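Long-range contact in antigen TpF1 (Treponema pallidum, PDB 2FJC), which binds iron as a Dps-family mini-ferritin, probably oxidising and storing it, and is an antigen of the syphilis spirochaete: residues Q20-K31 / Y83-E92. Residues are numbered along the deposited sequence; the frame is centred on the assembly and turned at random.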
loop_
_atom_site.group_PDB
_atom_site.type_symbol
_atom_site.label_atom_id
_atom_site.label_comp_id
_atom_site.label_asym_id
_atom_site.label_seq_id
_atom_site.Cartn_x
_atom_site.Cartn_y
_atom_site.Cartn_z
ATOM N N GLN B 20 -3.766 -20.036 33.622
ATOM C CA GLN B 20 -3.675 -21.328 32.985
ATOM C C GLN B 20 -3.706 -21.183 31.464
ATOM O O GLN B 20 -2.996 -21.892 30.756
ATOM C CB GLN B 20 -4.800 -22.253 33.429
ATOM C CG GLN B 20 -4.697 -23.586 32.721
ATOM C CD GLN B 20 -5.668 -24.609 33.231
ATOM O OE1 GLN B 20 -6.890 -24.443 33.104
ATOM N NE2 GLN B 20 -5.136 -25.689 33.813
ATOM N N HIS B 21 -4.531 -20.271 30.962
ATOM C CA HIS B 21 -4.607 -20.062 29.519
ATOM C C HIS B 21 -3.244 -19.665 28.966
ATOM O O HIS B 21 -2.814 -20.174 27.934
ATOM C CB HIS B 21 -5.621 -18.974 29.177
ATOM C CG HIS B 21 -7.016 -19.302 29.594
ATOM N ND1 HIS B 21 -7.472 -20.596 29.679
ATOM C CD2 HIS B 21 -8.069 -18.508 29.891
ATOM C CE1 HIS B 21 -8.751 -20.587 30.008
ATOM N NE2 HIS B 21 -9.138 -19.334 30.141
ATOM N N VAL B 22 -2.570 -18.753 29.658
ATOM C CA VAL B 22 -1.256 -18.305 29.228
ATOM C C VAL B 22 -0.315 -19.500 29.146
ATOM O O VAL B 22 0.407 -19.674 28.163
ATOM C CB VAL B 22 -0.678 -17.264 30.206
ATOM C CG1 VAL B 22 0.762 -16.970 29.858
ATOM C CG2 VAL B 22 -1.508 -15.994 30.145
ATOM N N ALA B 23 -0.339 -20.327 30.182
ATOM C CA ALA B 23 0.498 -21.504 30.231
ATOM C C ALA B 23 0.182 -22.464 29.081
ATOM O O ALA B 23 1.086 -22.942 28.404
ATOM C CB ALA B 23 0.322 -22.205 31.565
ATOM N N ASP B 24 -1.098 -22.738 28.857
ATOM C CA ASP B 24 -1.494 -23.646 27.792
ATOM C C ASP B 24 -1.134 -23.088 26.427
ATOM O O ASP B 24 -0.654 -23.824 25.566
ATOM C CB ASP B 24 -3.001 -23.944 27.855
ATOM C CG ASP B 24 -3.381 -24.850 29.031
ATOM O OD1 ASP B 24 -2.504 -25.564 29.561
ATOM O OD2 ASP B 24 -4.564 -24.868 29.421
ATOM N N LEU B 25 -1.369 -21.794 26.227
ATOM C CA LEU B 25 -1.049 -21.144 24.963
ATOM C C LEU B 25 0.455 -21.218 24.735
ATOM O O LEU B 25 0.906 -21.508 23.624
ATOM C CB LEU B 25 -1.495 -19.677 24.978
ATOM C CG LEU B 25 -2.829 -19.282 24.328
ATOM C CD1 LEU B 25 -3.653 -20.493 23.935
ATOM C CD2 LEU B 25 -3.597 -18.403 25.293
ATOM N N GLY B 26 1.221 -20.959 25.792
ATOM C CA GLY B 26 2.668 -21.006 25.686
ATOM C C GLY B 26 3.127 -22.376 25.228
ATOM O O GLY B 26 3.948 -22.501 24.317
ATOM N N VAL B 27 2.583 -23.413 25.856
ATOM C CA VAL B 27 2.936 -24.779 25.510
ATOM C C VAL B 27 2.504 -25.111 24.078
ATOM O O VAL B 27 3.252 -25.724 23.325
ATOM C CB VAL B 27 2.289 -25.780 26.502
ATOM C CG1 VAL B 27 2.476 -27.196 26.009
ATOM C CG2 VAL B 27 2.929 -25.629 27.883
ATOM N N LEU B 28 1.302 -24.691 23.704
ATOM C CA LEU B 28 0.788 -24.956 22.369
ATOM C C LEU B 28 1.655 -24.285 21.310
ATOM O O LEU B 28 1.875 -24.837 20.231
ATOM C CB LEU B 28 -0.627 -24.420 22.233
ATOM C CG LEU B 28 -1.632 -25.301 21.511
ATOM C CD1 LEU B 28 -2.774 -24.424 21.061
ATOM C CD2 LEU B 28 -0.994 -26.016 20.336
ATOM N N TYR B 29 2.120 -23.082 21.624
ATOM C CA TYR B 29 2.949 -22.309 20.722
ATOM C C TYR B 29 4.143 -23.120 20.246
ATOM O O TYR B 29 4.436 -23.182 19.050
ATOM C CB TYR B 29 3.444 -21.044 21.415
ATOM C CG TYR B 29 4.306 -20.168 20.533
ATOM C CD1 TYR B 29 3.766 -19.502 19.434
ATOM C CD2 TYR B 29 5.664 -20.000 20.803
ATOM C CE1 TYR B 29 4.557 -18.686 18.624
ATOM C CE2 TYR B 29 6.468 -19.187 20.002
ATOM C CZ TYR B 29 5.911 -18.532 18.915
ATOM O OH TYR B 29 6.709 -17.738 18.123
ATOM N N ILE B 30 4.832 -23.744 21.187
ATOM C CA ILE B 30 5.988 -24.535 20.848
ATOM C C ILE B 30 5.600 -25.876 20.234
ATOM O O ILE B 30 6.288 -26.381 19.345
ATOM C CB ILE B 30 6.874 -24.706 22.084
ATOM C CG1 ILE B 30 7.551 -23.362 22.363
ATOM C CG2 ILE B 30 7.907 -25.810 21.867
ATOM C CD1 ILE B 30 8.369 -23.352 23.614
ATOM N N LYS B 31 4.481 -26.428 20.684
ATOM C CA LYS B 31 4.009 -27.695 20.165
ATOM C C LYS B 31 3.705 -27.528 18.682
ATOM O O LYS B 31 4.004 -28.404 17.871
ATOM C CB LYS B 31 2.756 -28.118 20.933
ATOM C CG LYS B 31 2.315 -29.550 20.725
ATOM C CD LYS B 31 1.247 -29.924 21.759
ATOM C CE LYS B 31 0.744 -31.344 21.556
ATOM N NZ LYS B 31 -0.292 -31.705 22.549
ATOM N N TYR B 83 4.989 -22.571 33.065
ATOM C CA TYR B 83 4.058 -23.086 32.073
ATOM C C TYR B 83 3.910 -24.594 32.175
ATOM O O TYR B 83 2.798 -25.116 32.161
ATOM C CB TYR B 83 4.501 -22.698 30.660
ATOM C CG TYR B 83 4.502 -21.204 30.415
ATOM C CD1 TYR B 83 3.670 -20.349 31.156
ATOM C CD2 TYR B 83 5.330 -20.641 29.447
ATOM C CE1 TYR B 83 3.672 -18.979 30.937
ATOM C CE2 TYR B 83 5.337 -19.267 29.221
ATOM C CZ TYR B 83 4.510 -18.442 29.968
ATOM O OH TYR B 83 4.535 -17.087 29.745
ATOM N N LEU B 84 5.030 -25.297 32.282
ATOM C CA LEU B 84 4.980 -26.750 32.398
ATOM C C LEU B 84 4.258 -27.159 33.672
ATOM O O LEU B 84 3.636 -28.222 33.724
ATOM C CB LEU B 84 6.389 -27.346 32.391
ATOM C CG LEU B 84 7.091 -27.298 31.031
ATOM C CD1 LEU B 84 8.466 -27.931 31.131
ATOM C CD2 LEU B 84 6.246 -28.022 29.999
ATOM N N ALA B 85 4.327 -26.310 34.689
ATOM C CA ALA B 85 3.665 -26.598 35.953
ATOM C C ALA B 85 2.159 -26.318 35.922
ATOM O O ALA B 85 1.390 -26.969 36.625
ATOM C CB ALA B 85 4.315 -25.786 37.069
ATOM N N LEU B 86 1.736 -25.357 35.105
ATOM C CA LEU B 86 0.328 -24.987 35.033
ATOM C C LEU B 86 -0.438 -25.583 33.864
ATOM O O LEU B 86 -1.650 -25.798 33.943
ATOM C CB LEU B 86 0.208 -23.466 34.951
ATOM C CG LEU B 86 0.775 -22.652 36.109
ATOM C CD1 LEU B 86 0.898 -21.182 35.706
ATOM C CD2 LEU B 86 -0.130 -22.824 37.325
ATOM N N SER B 87 0.266 -25.842 32.775
ATOM C CA SER B 87 -0.370 -26.348 31.570
ATOM C C SER B 87 -1.043 -27.709 31.639
ATOM O O SER B 87 -0.523 -28.649 32.236
ATOM C CB SER B 87 0.634 -26.366 30.419
ATOM O OG SER B 87 -0.006 -26.716 29.207
ATOM N N GLY B 88 -2.206 -27.794 31.002
ATOM C CA GLY B 88 -2.944 -29.034 30.943
ATOM C C GLY B 88 -2.717 -29.650 29.574
ATOM O O GLY B 88 -3.360 -30.633 29.208
ATOM N N ILE B 89 -1.803 -29.063 28.808
ATOM C CA ILE B 89 -1.491 -29.569 27.482
ATOM C C ILE B 89 -0.147 -30.286 27.489
ATOM O O ILE B 89 0.874 -29.742 27.923
ATOM C CB ILE B 89 -1.451 -28.434 26.437
ATOM C CG1 ILE B 89 -2.853 -27.857 26.244
ATOM C CG2 ILE B 89 -0.926 -28.961 25.115
ATOM C CD1 ILE B 89 -2.918 -26.739 25.240
ATOM N N ALA B 90 -0.157 -31.519 27.005
ATOM C CA ALA B 90 1.054 -32.313 26.957
ATOM C C ALA B 90 1.921 -31.870 25.783
ATOM O O ALA B 90 1.413 -31.568 24.695
ATOM C CB ALA B 90 0.694 -33.794 26.816
ATOM N N GLU B 91 3.229 -31.829 26.008
ATOM C CA GLU B 91 4.159 -31.450 24.957
ATOM C C GLU B 91 4.347 -32.618 23.994
ATOM O O GLU B 91 4.183 -33.773 24.373
ATOM C CB GLU B 91 5.506 -31.042 25.558
ATOM C CG GLU B 91 5.424 -29.800 26.430
ATOM C CD GLU B 91 6.757 -29.103 26.574
ATOM O OE1 GLU B 91 7.689 -29.696 27.154
ATOM O OE2 GLU B 91 6.879 -27.956 26.098
ATOM N N GLU B 92 4.667 -32.309 22.741
ATOM C CA GLU B 92 4.887 -33.330 21.732
ATOM C C GLU B 92 6.325 -33.803 21.878
ATOM O O GLU B 92 7.263 -33.033 21.689
ATOM C CB GLU B 92 4.666 -32.760 20.332
ATOM C CG GLU B 92 4.795 -33.792 19.245
ATOM C CD GLU B 92 3.848 -34.962 19.449
ATOM O OE1 GLU B 92 2.631 -34.800 19.208
ATOM O OE2 GLU B 92 4.320 -36.043 19.864
#
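D24 reaches across to S87 and G88 and takes two bonds on a single oxygen. D24 OD1 accepts from S87 OG at 2.8 Å through its anti lone pair, and from G88 N at 2.7 Å through its syn lone pair. S87 OG receives I89 N at 3.0 Å, which makes an ST turn just where the chain leaves helix 80-86. With CG anti to its own carbonyl carbon (chi1 -72°), D24 carries its carboxylate to this turn, and Y112 OH bonds the other oxygen, fixing the rotation of the group. Further along, K31 runs fully extended over I89, and its NZ meets A90 O at 2.7 Å in the carbonyl plane; D109 salt-bridges the same ammonium group. At the other end Q20 NE2 makes only a weak, though straight, bond to L86 O.

The Y83 ring packs on the helix backbone at A23: V22 O sits over one face, and Y83 CD1 comes to 3.5 Å from A23 CA. Among apolar contacts, V22 CG1 meets Y83 CE1 at 3.7 Å, and beside it A23 CB meets L86 CB at 3.6 Å. V27 splits its two methyls, CG2 pressing on the S87 side chain while CG1 packs 3.9 Å from I89 CG2. I89 CD1 turns toward D24 CB and L28.

Helix 80-86 and the extended chain after it lie along one flank of helix 8-38, in the connection between helices 44-71 and 99-127, the second and third of the Dps four-helix bundle. L28 and D24 also pack on helix 99-127, V22 on helix 44-71. E91 bonds M80 N and A81 N of a second subunit and Y83 packs on its I30, so the linker is itself part of the interface between two copies.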